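Local atomic coordinates of spectinomycin 9-adenylyltransferase (Enterococcus faecalis, PDB entry 6SXJ), a protein that transfers an adenylyl group from ATP to the 9-hydroxyl of spectinomycin, releasing diphosphate and giving bacteria resistance to this antibiotic but not to streptomycin. Residues Lys21-Lys24 / Asn25-Gly29; Tyr148-Glu151 / Glu152-Asp156; Ile234-Asn238 / Glu239-Leu243. One frame throughout, in Å; residues are numbered along the deposited sequence.

Interaction 1 of 3, residues Lys21-Lys24 / Asn25-Gly29; sequences KHLK and NNLIG
The flat carbonyl group of L23 accepts a hydrogen bond of 2.9 Å from N26 N to L23 O, the donor tilted 25° from the carbonyl plane. The imidazole of H22, one residue earlier, has K21 CG over one face, 4.2 Å above the plane and toward the rim. N26 CB also lies close to the same acceptor, 3.3 Å from L23 O. Its CG is anti to the backbone N (chi1 -167°), which carries the amide away from the turn toward the residues after strand 47-53; there N26 OD1 accepts bonds from the backbone N of both S54 and E55. A second, weak bond closes the turn, from L27 N to K24 O at 3.4 Å. K24, the first residue to leave the helical path, has positive phi (47°), and its long side chain bends back so that NZ makes a weak bond to H22 O. The side chains of L23 and L27 meet obliquely, L23 CB 4.0 Å from L27 CB and L23 CD1 4.1 Å from L27 CD1. Both are buried: L23 also rests on V53, and L27 on V51 and L19. The chain thus passes from helix 8-23 through a short 3-10 segment into strand 27-33 of the nucleotidyltransferase sheet, where I28 and G29 together sit opposite the single residue V52 of strand 47-53, a classic beta bulge.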
ATOM      1  N   LYS A  21      10.331  13.628 -16.627  1.00 55.63           N
ATOM      2  CA  LYS A  21      10.124  14.025 -18.015  1.00 65.03           C
ATOM      3  C   LYS A  21       8.710  14.548 -18.237  1.00 67.60           C
ATOM      4  O   LYS A  21       8.511  15.520 -18.974  1.00 75.72           O
ATOM      5  CB  LYS A  21      10.412  12.844 -18.944  1.00 65.44           C
ATOM      6  CG  LYS A  21      10.149  13.143 -20.416  1.00 75.02           C
ATOM      7  CD  LYS A  21      10.485  11.949 -21.302  1.00 81.26           C
ATOM      8  CE  LYS A  21      10.598  12.353 -22.770  1.00 91.09           C
ATOM      9  NZ  LYS A  21       9.607  13.406 -23.149  1.00 93.06           N
ATOM     10  N   HIS A  22       7.715  13.927 -17.606  1.00 67.19           N
ATOM     11  CA  HIS A  22       6.316  14.190 -17.932  1.00 59.52           C
ATOM     12  C   HIS A  22       5.629  15.138 -16.962  1.00 67.02           C
ATOM     13  O   HIS A  22       4.776  15.928 -17.381  1.00 70.06           O
ATOM     14  CB  HIS A  22       5.541  12.875 -17.985  1.00 62.80           C
ATOM     15  CG  HIS A  22       5.980  11.967 -19.091  1.00 69.10           C
ATOM     16  ND1 HIS A  22       5.542  12.112 -20.389  1.00 74.34           N
ATOM     17  CD2 HIS A  22       6.823  10.909 -19.094  1.00 75.59           C
ATOM     18  CE1 HIS A  22       6.094  11.178 -21.144  1.00 72.75           C
ATOM     19  NE2 HIS A  22       6.873  10.432 -20.381  1.00 70.15           N
ATOM     20  N   LEU A  23       5.960  15.084 -15.676  1.00 61.64           N
ATOM     21  CA  LEU A  23       5.390  16.044 -14.743  1.00 62.41           C
ATOM     22  C   LEU A  23       6.143  17.367 -14.747  1.00 62.92           C
ATOM     23  O   LEU A  23       5.621  18.365 -14.233  1.00 56.85           O
ATOM     24  CB  LEU A  23       5.369  15.455 -13.335  1.00 62.80           C
ATOM     25  CG  LEU A  23       4.589  14.149 -13.193  1.00 52.20           C
ATOM     26  CD1 LEU A  23       4.582  13.714 -11.732  1.00 46.78           C
ATOM     27  CD2 LEU A  23       3.165  14.295 -13.717  1.00 59.73           C
ATOM     28  N   LYS A  24       7.355  17.386 -15.305  1.00 70.33           N
ATOM     29  CA  LYS A  24       8.170  18.596 -15.499  1.00 64.85           C
ATOM     30  C   LYS A  24       8.174  19.393 -14.190  1.00 60.19           C
ATOM     31  O   LYS A  24       8.486  18.826 -13.140  1.00 62.90           O
ATOM     32  CB  LYS A  24       7.654  19.341 -16.723  1.00 66.90           C
ATOM     33  CG  LYS A  24       7.813  18.579 -18.035  1.00 71.43           C
ATOM     34  CD  LYS A  24       6.672  18.891 -19.004  1.00 75.01           C
ATOM     35  CE  LYS A  24       6.593  17.875 -20.144  1.00 76.33           C
ATOM     36  NZ  LYS A  24       5.192  17.485 -20.487  1.00 87.20           N
ATOM     37  N   ASN A  25       7.841  20.685 -14.209  1.00 62.95           N
ATOM     38  CA  ASN A  25       7.965  21.518 -13.017  1.00 66.01           C
ATOM     39  C   ASN A  25       6.807  21.358 -12.040  1.00 66.53           C
ATOM     40  O   ASN A  25       6.819  22.000 -10.983  1.00 70.69           O
ATOM     41  CB  ASN A  25       8.083  22.991 -13.414  1.00 75.62           C
ATOM     42  CG  ASN A  25       9.461  23.348 -13.932  1.00 87.00           C
ATOM     43  OD1 ASN A  25       9.614  23.749 -15.085  1.00 91.44           O
ATOM     44  ND2 ASN A  25      10.475  23.198 -13.083  1.00 83.45           N
ATOM     45  N   ASN A  26       5.808  20.536 -12.356  1.00 64.67           N
ATOM     46  CA  ASN A  26       4.757  20.247 -11.391  1.00 64.65           C
ATOM     47  C   ASN A  26       5.209  19.279 -10.307  1.00 62.98           C
ATOM     48  O   ASN A  26       4.494  19.118  -9.311  1.00 61.45           O
ATOM     49  CB  ASN A  26       3.531  19.675 -12.107  1.00 69.61           C
ATOM     50  CG  ASN A  26       2.296  19.654 -11.225  1.00 62.06           C
ATOM     51  OD1 ASN A  26       2.178  20.433 -10.279  1.00 68.03           O
ATOM     52  ND2 ASN A  26       1.370  18.753 -11.530  1.00 58.56           N
ATOM     53  N   LEU A  27       6.377  18.655 -10.463  1.00 67.17           N
ATOM     54  CA  LEU A  27       6.843  17.614  -9.556  1.00 55.79           C
ATOM     55  C   LEU A  27       7.621  18.246  -8.411  1.00 58.73           C
ATOM     56  O   LEU A  27       8.661  18.873  -8.634  1.00 64.89           O
ATOM     57  CB  LEU A  27       7.716  16.603 -10.301  1.00 61.35           C
ATOM     58  CG  LEU A  27       8.408  15.524  -9.467  1.00 55.93           C
ATOM     59  CD1 LEU A  27       7.340  14.634  -8.814  1.00 56.29           C
ATOM     60  CD2 LEU A  27       9.375  14.688 -10.308  1.00 53.87           C
ATOM     61  N   ILE A  28       7.126  18.068  -7.188  1.00 59.75           N
ATOM     62  CA  ILE A  28       7.805  18.588  -6.007  1.00 56.63           C
ATOM     63  C   ILE A  28       8.793  17.577  -5.440  1.00 61.05           C
ATOM     64  O   ILE A  28       9.923  17.922  -5.084  1.00 53.61           O
ATOM     65  CB  ILE A  28       6.770  19.008  -4.943  1.00 61.19           C
ATOM     66  CG1 ILE A  28       5.861  20.105  -5.492  1.00 55.47           C
ATOM     67  CG2 ILE A  28       7.479  19.482  -3.685  1.00 61.13           C
ATOM     68  CD1 ILE A  28       4.822  20.572  -4.508  1.00 59.06           C
ATOM     69  N   GLY A  29       8.390  16.318  -5.324  1.00 52.29           N
ATOM     70  CA  GLY A  29       9.254  15.329  -4.717  1.00 43.53           C
ATOM     71  C   GLY A  29       8.836  13.927  -5.108  1.00 54.34           C
ATOM     72  O   GLY A  29       7.658  13.662  -5.356  1.00 47.37           O
TER

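Interaction 2 of 3, residues Tyr148-Glu151 / Glu152-Asp156; sequences YDLE and ELLPD
E152 reaches back to D149 because its CG stands beside its own backbone N (chi1 -51°) and the rest of the chain runs out extended (chi2 -175°), bringing E152 OE1 to D149 N at 3.0 Å. The motif is a pair of overlapping beta turns in the loop between strand 142-144 and helix 159-173: E152 N bonds to D149 O at 2.9 Å, and L153 N to L150 O at 2.7 Å. The E152 carboxylate thus bonds back to the backbone N three residues earlier and reinforces the first turn; its OE1 is met on the anti side, 34° out of the carboxylate plane. The same carboxylate lies with OE2 at the edge of the Y148 ring. D149 OD2 lies 4.4 Å from E152 OE1, close enough that the like charges probably disfavour each other, although R143 makes a long, weak ion pair with D149. The three leucines are buried. L150 and L153 both touch Y31 of strand 27-33, and L154 packs on L134 of helix 130-139. The side chains of L153 and Y148 cross at about a right angle, L153 CD2 3.8 Å from Y148 CB. L154 crosses L150 obliquely, with L150 CD1 3.8 Å from L154 CD1.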
ATOM      1  N   TYR A 148      12.894  19.101  -0.873  1.00 60.02           N
ATOM      2  CA  TYR A 148      12.357  19.085   0.482  1.00 57.19           C
ATOM      3  C   TYR A 148      12.167  17.655   0.966  1.00 47.16           C
ATOM      4  O   TYR A 148      11.891  16.746   0.180  1.00 55.94           O
ATOM      5  CB  TYR A 148      11.012  19.843   0.575  1.00 58.94           C
ATOM      6  CG  TYR A 148      11.021  21.197  -0.103  1.00 65.12           C
ATOM      7  CD1 TYR A 148      11.204  22.366   0.628  1.00 73.14           C
ATOM      8  CD2 TYR A 148      10.848  21.306  -1.474  1.00 69.00           C
ATOM      9  CE1 TYR A 148      11.218  23.610   0.006  1.00 63.40           C
ATOM     10  CE2 TYR A 148      10.867  22.541  -2.103  1.00 71.89           C
ATOM     11  CZ  TYR A 148      11.054  23.688  -1.357  1.00 65.60           C
ATOM     12  OH  TYR A 148      11.059  24.917  -1.980  1.00 72.96           O
ATOM     13  N   ASP A 149      12.370  17.459   2.267  1.00 50.03           N
ATOM     14  CA  ASP A 149      11.998  16.207   2.907  1.00 54.16           C
ATOM     15  C   ASP A 149      10.478  16.106   2.962  1.00 57.13           C
ATOM     16  O   ASP A 149       9.768  17.112   3.033  1.00 52.81           O
ATOM     17  CB  ASP A 149      12.587  16.122   4.318  1.00 55.99           C
ATOM     18  CG  ASP A 149      14.012  15.624   4.324  1.00 58.09           C
ATOM     19  OD1 ASP A 149      14.354  14.802   3.451  1.00 61.77           O
ATOM     20  OD2 ASP A 149      14.790  16.045   5.205  1.00 54.91           O
ATOM     21  N   LEU A 150       9.977  14.872   2.923  1.00 58.48           N
ATOM     22  CA  LEU A 150       8.536  14.667   2.882  1.00 54.63           C
ATOM     23  C   LEU A 150       7.850  15.359   4.055  1.00 55.65           C
ATOM     24  O   LEU A 150       6.823  16.026   3.880  1.00 62.54           O
ATOM     25  CB  LEU A 150       8.224  13.171   2.877  1.00 49.87           C
ATOM     26  CG  LEU A 150       6.741  12.788   2.808  1.00 56.50           C
ATOM     27  CD1 LEU A 150       6.048  13.473   1.648  1.00 46.12           C
ATOM     28  CD2 LEU A 150       6.619  11.271   2.701  1.00 55.23           C
ATOM     29  N   GLU A 151       8.420  15.231   5.256  1.00 56.06           N
ATOM     30  CA  GLU A 151       7.792  15.795   6.448  1.00 57.55           C
ATOM     31  C   GLU A 151       7.566  17.297   6.308  1.00 65.97           C
ATOM     32  O   GLU A 151       6.684  17.862   6.968  1.00 55.20           O
ATOM     33  CB  GLU A 151       8.653  15.496   7.676  1.00 66.35           C
ATOM     34  CG  GLU A 151      10.021  16.169   7.662  1.00 60.01           C
ATOM     35  CD  GLU A 151      11.012  15.503   8.605  1.00 74.00           C
ATOM     36  OE1 GLU A 151      10.598  14.602   9.366  1.00 75.69           O
ATOM     37  OE2 GLU A 151      12.206  15.877   8.588  1.00 77.39           O
ATOM     38  N   GLU A 152       8.361  17.965   5.469  1.00 64.04           N
ATOM     39  CA  GLU A 152       8.170  19.394   5.244  1.00 60.75           C
ATOM     40  C   GLU A 152       6.981  19.694   4.343  1.00 57.14           C
ATOM     41  O   GLU A 152       6.537  20.847   4.280  1.00 57.54           O
ATOM     42  CB  GLU A 152       9.412  20.025   4.608  1.00 54.73           C
ATOM     43  CG  GLU A 152      10.717  19.730   5.304  1.00 58.55           C
ATOM     44  CD  GLU A 152      11.865  20.491   4.671  1.00 64.95           C
ATOM     45  OE1 GLU A 152      12.766  19.844   4.096  1.00 61.76           O
ATOM     46  OE2 GLU A 152      11.851  21.741   4.732  1.00 69.51           O
ATOM     47  N   LEU A 153       6.482  18.698   3.621  1.00 57.11           N
ATOM     48  CA  LEU A 153       5.407  18.898   2.666  1.00 59.30           C
ATOM     49  C   LEU A 153       4.069  18.379   3.171  1.00 50.92           C
ATOM     50  O   LEU A 153       3.074  18.484   2.451  1.00 62.07           O
ATOM     51  CB  LEU A 153       5.747  18.213   1.342  1.00 62.93           C
ATOM     52  CG  LEU A 153       7.118  18.454   0.718  1.00 58.31           C
ATOM     53  CD1 LEU A 153       7.374  17.358  -0.310  1.00 57.58           C
ATOM     54  CD2 LEU A 153       7.211  19.822   0.079  1.00 62.31           C
ATOM     55  N   LEU A 154       4.022  17.834   4.388  1.00 55.17           N
ATOM     56  CA  LEU A 154       2.824  17.227   4.940  1.00 64.34           C
ATOM     57  C   LEU A 154       2.557  17.768   6.340  1.00 66.90           C
ATOM     58  O   LEU A 154       3.487  17.872   7.150  1.00 62.93           O
ATOM     59  CB  LEU A 154       2.967  15.701   5.013  1.00 62.77           C
ATOM     60  CG  LEU A 154       2.827  14.880   3.734  1.00 58.37           C
ATOM     61  CD1 LEU A 154       3.153  13.425   4.060  1.00 51.88           C
ATOM     62  CD2 LEU A 154       1.448  15.009   3.142  1.00 58.90           C
ATOM     63  N   PRO A 155       1.306  18.102   6.659  1.00 63.81           N
ATOM     64  CA  PRO A 155       0.986  18.512   8.032  1.00 61.36           C
ATOM     65  C   PRO A 155       1.119  17.346   8.999  1.00 64.27           C
ATOM     66  O   PRO A 155       1.179  16.178   8.609  1.00 67.69           O
ATOM     67  CB  PRO A 155      -0.469  18.985   7.936  1.00 68.85           C
ATOM     68  CG  PRO A 155      -1.049  18.174   6.797  1.00 65.09           C
ATOM     69  CD  PRO A 155       0.097  17.993   5.814  1.00 68.84           C
ATOM     70  N   ASP A 156       1.169  17.681  10.286  1.00 69.43           N
ATOM     71  CA  ASP A 156       1.084  16.651  11.311  1.00 73.83           C
ATOM     72  C   ASP A 156      -0.207  15.870  11.115  1.00 77.41           C
ATOM     73  O   ASP A 156      -1.273  16.458  10.909  1.00 75.62           O
ATOM     74  CB  ASP A 156       1.137  17.276  12.703  1.00 73.71           C
ATOM     75  CG  ASP A 156       2.445  18.008  12.963  1.00 86.17           C
ATOM     76  OD1 ASP A 156       3.361  17.930  12.108  1.00 80.09           O
ATOM     77  OD2 ASP A 156       2.560  18.661  14.022  1.00 89.09           O
TER

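Interaction 3 of 3, residues Ile234-Asn238 / Glu239-Leu243; sequences IEWTN and ENVNL
From W236 CB, which lies 4.3 Å from V241 CG2, the side chain runs on with CG beside the backbone N (chi1 -57°), bringing CE3 to V241 and E239. Further out along the six-membered ring, CE3 makes the main contact. W236 CE3 meets V241 CG2 at 3.6 Å, the methyl coming in obliquely to the ring, and E239 CB at 4.0 Å, this one at the ring edge and near its plane. E239 CG is 4.1 Å from the same W236 CE3, the two side chains running aslant to each other. One face of the ring is taken by I234 CG2, 3.9 Å above the plane and over its centre. On the five-membered side NE1 makes a weak hydrogen bond to T182 OG1, while the ring as a whole also touches E181 and I185 of helix 181-196. The loop from helix 216-229 thus turns back here into helix 241-253 of the C-terminal part, and its closing bond is weak: E239 N to W236 O, 3.1 Å with an N-H...O angle of 129°. Right after it an inverse gamma turn is centred on N240, held by a weak bond from V241 N to E239 O at 3.1 Å, and this sharp kink leads into helix 241-253, with V241 CB pointing toward 234-238. V241 CG2 stands beside its own backbone N, the position from which it reaches CE3; the side chain also touches E181, I185 and Y177. The E239 carboxylate plane stands 70° from the indole plane, and the side chain touches R221 of helix 216-229.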
ATOM      1  N   ILE A 234      -2.662 -22.767  -1.550  1.00110.81           N
ATOM      2  CA  ILE A 234      -3.215 -23.252  -0.295  1.00106.85           C
ATOM      3  C   ILE A 234      -4.662 -23.728  -0.419  1.00105.47           C
ATOM      4  O   ILE A 234      -5.061 -24.638   0.316  1.00108.44           O
ATOM      5  CB  ILE A 234      -3.091 -22.166   0.796  1.00 96.22           C
ATOM      6  CG1 ILE A 234      -1.630 -22.004   1.229  1.00 96.89           C
ATOM      7  CG2 ILE A 234      -3.981 -22.498   1.985  1.00 96.69           C
ATOM      8  CD1 ILE A 234      -1.003 -23.263   1.809  1.00 97.44           C
ATOM      9  N   GLU A 235      -5.462 -23.137  -1.304  1.00100.47           N
ATOM     10  CA  GLU A 235      -6.811 -23.643  -1.535  1.00106.38           C
ATOM     11  C   GLU A 235      -7.640 -23.592  -0.256  1.00106.26           C
ATOM     12  O   GLU A 235      -7.748 -24.587   0.468  1.00106.85           O
ATOM     13  CB  GLU A 235      -6.744 -25.073  -2.075  1.00107.14           C
ATOM     14  CG  GLU A 235      -8.086 -25.674  -2.444  1.00113.67           C
ATOM     15  CD  GLU A 235      -8.195 -27.131  -2.034  1.00127.62           C
ATOM     16  OE1 GLU A 235      -7.876 -28.010  -2.863  1.00130.29           O
ATOM     17  OE2 GLU A 235      -8.595 -27.395  -0.880  1.00136.82           O
ATOM     18  N   TRP A 236      -8.242 -22.439   0.020  1.00 97.74           N
ATOM     19  CA  TRP A 236      -8.951 -22.210   1.270  1.00 94.14           C
ATOM     20  C   TRP A 236     -10.371 -22.762   1.272  1.00 94.42           C
ATOM     21  O   TRP A 236     -11.106 -22.524   2.237  1.00 91.19           O
ATOM     22  CB  TRP A 236      -9.018 -20.711   1.568  1.00 84.31           C
ATOM     23  CG  TRP A 236      -7.703 -20.006   1.638  1.00 86.34           C
ATOM     24  CD1 TRP A 236      -7.035 -19.406   0.608  1.00 81.84           C
ATOM     25  CD2 TRP A 236      -6.909 -19.797   2.808  1.00 78.19           C
ATOM     26  NE1 TRP A 236      -5.871 -18.843   1.066  1.00 75.57           N
ATOM     27  CE2 TRP A 236      -5.768 -19.070   2.414  1.00 79.00           C
ATOM     28  CE3 TRP A 236      -7.049 -20.157   4.152  1.00 79.02           C
ATOM     29  CZ2 TRP A 236      -4.776 -18.696   3.314  1.00 75.23           C
ATOM     30  CZ3 TRP A 236      -6.062 -19.787   5.041  1.00 73.85           C
ATOM     31  CH2 TRP A 236      -4.940 -19.065   4.620  1.00 76.37           C
ATOM     32  N   THR A 237     -10.781 -23.483   0.227  1.00100.90           N
ATOM     33  CA  THR A 237     -12.196 -23.789   0.052  1.00101.02           C
ATOM     34  C   THR A 237     -12.775 -24.628   1.184  1.00 99.22           C
ATOM     35  O   THR A 237     -14.003 -24.717   1.292  1.00 88.41           O
ATOM     36  CB  THR A 237     -12.416 -24.500  -1.286  1.00 98.82           C
ATOM     37  OG1 THR A 237     -11.553 -25.640  -1.377  1.00104.58           O
ATOM     38  CG2 THR A 237     -12.127 -23.553  -2.444  1.00100.23           C
ATOM     39  N   ASN A 238     -11.940 -25.230   2.036  1.00 95.41           N
ATOM     40  CA  ASN A 238     -12.425 -25.995   3.175  1.00 95.40           C
ATOM     41  C   ASN A 238     -11.926 -25.480   4.519  1.00 93.25           C
ATOM     42  O   ASN A 238     -12.401 -25.959   5.556  1.00 91.17           O
ATOM     43  CB  ASN A 238     -12.034 -27.475   3.037  1.00102.14           C
ATOM     44  CG  ASN A 238     -12.977 -28.241   2.133  1.00109.02           C
ATOM     45  OD1 ASN A 238     -12.825 -28.231   0.911  1.00118.03           O
ATOM     46  ND2 ASN A 238     -13.961 -28.904   2.728  1.00109.36           N
ATOM     47  N   GLU A 239     -10.992 -24.534   4.536  1.00 90.64           N
ATOM     48  CA  GLU A 239     -10.598 -23.900   5.783  1.00 80.09           C
ATOM     49  C   GLU A 239     -11.709 -22.975   6.268  1.00 79.86           C
ATOM     50  O   GLU A 239     -12.443 -22.381   5.474  1.00 76.11           O
ATOM     51  CB  GLU A 239      -9.304 -23.108   5.602  1.00 75.97           C
ATOM     52  CG  GLU A 239      -8.107 -23.951   5.194  1.00 75.21           C
ATOM     53  CD  GLU A 239      -7.615 -24.846   6.313  1.00 76.51           C
ATOM     54  OE1 GLU A 239      -7.406 -24.335   7.437  1.00 81.45           O
ATOM     55  OE2 GLU A 239      -7.432 -26.057   6.067  1.00 79.82           O
ATOM     56  N   ASN A 240     -11.832 -22.864   7.590  1.00 73.52           N
ATOM     57  CA  ASN A 240     -12.852 -22.017   8.210  1.00 65.39           C
ATOM     58  C   ASN A 240     -12.274 -20.622   8.451  1.00 62.79           C
ATOM     59  O   ASN A 240     -11.962 -20.211   9.572  1.00 58.31           O
ATOM     60  CB  ASN A 240     -13.353 -22.656   9.498  1.00 63.12           C
ATOM     61  CG  ASN A 240     -14.281 -23.821   9.238  1.00 67.44           C
ATOM     62  OD1 ASN A 240     -15.059 -23.808   8.280  1.00 69.51           O
ATOM     63  ND2 ASN A 240     -14.201 -24.838  10.083  1.00 72.60           N
ATOM     64  N   VAL A 241     -12.132 -19.886   7.345  1.00 62.20           N
ATOM     65  CA  VAL A 241     -11.542 -18.554   7.413  1.00 61.72           C
ATOM     66  C   VAL A 241     -12.441 -17.602   8.188  1.00 60.76           C
ATOM     67  O   VAL A 241     -11.963 -16.635   8.794  1.00 55.01           O
ATOM     68  CB  VAL A 241     -11.270 -18.028   5.991  1.00 66.05           C
ATOM     69  CG1 VAL A 241     -10.744 -16.603   6.043  1.00 66.22           C
ATOM     70  CG2 VAL A 241     -10.292 -18.943   5.257  1.00 73.38           C
ATOM     71  N   ASN A 242     -13.754 -17.835   8.152  1.00 65.62           N
ATOM     72  CA  ASN A 242     -14.675 -16.946   8.847  1.00 59.12           C
ATOM     73  C   ASN A 242     -14.296 -16.805  10.317  1.00 57.20           C
ATOM     74  O   ASN A 242     -14.295 -15.696  10.862  1.00 57.57           O
ATOM     75  CB  ASN A 242     -16.105 -17.470   8.697  1.00 63.99           C
ATOM     76  CG  ASN A 242     -16.205 -18.964   8.924  1.00 63.98           C
ATOM     77  OD1 ASN A 242     -15.459 -19.748   8.331  1.00 57.99           O
ATOM     78  ND2 ASN A 242     -17.131 -19.369   9.791  1.00 60.03           N
ATOM     79  N   LEU A 243     -13.943 -17.915  10.967  1.00 53.21           N
ATOM     80  CA  LEU A 243     -13.684 -17.886  12.405  1.00 56.28           C
ATOM     81  C   LEU A 243     -12.486 -17.012  12.741  1.00 53.16           C
ATOM     82  O   LEU A 243     -12.525 -16.215  13.687  1.00 52.39           O
ATOM     83  CB  LEU A 243     -13.466 -19.310  12.916  1.00 57.20           C
ATOM     84  CG  LEU A 243     -14.572 -20.279  12.503  1.00 54.60           C
ATOM     85  CD1 LEU A 243     -14.292 -21.684  12.972  1.00 60.60           C
ATOM     86  CD2 LEU A 243     -15.908 -19.785  13.045  1.00 58.10           C
TER

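The three contacts follow one another along the chain. Interactions 1 and 2 lie on the same side of the molecule's centre, their centres about 17 Å apart, and touch where I28 CG2 packs on L153 CD2 at 3.8 Å. Interaction 1 opens into strand 27-33, and interaction 2 follows strand 142-144, its neighbour in the mixed sheet, so the 148-156 loop rests against the strand that 21-29 begins. Interaction 3 lies across the centre, about 46 Å from interaction 1 and 43 Å from interaction 2 between centres, in the helical C-terminal part. The loop of interaction 2 leads on to helix 159-173, and so joins the sheet to the helices.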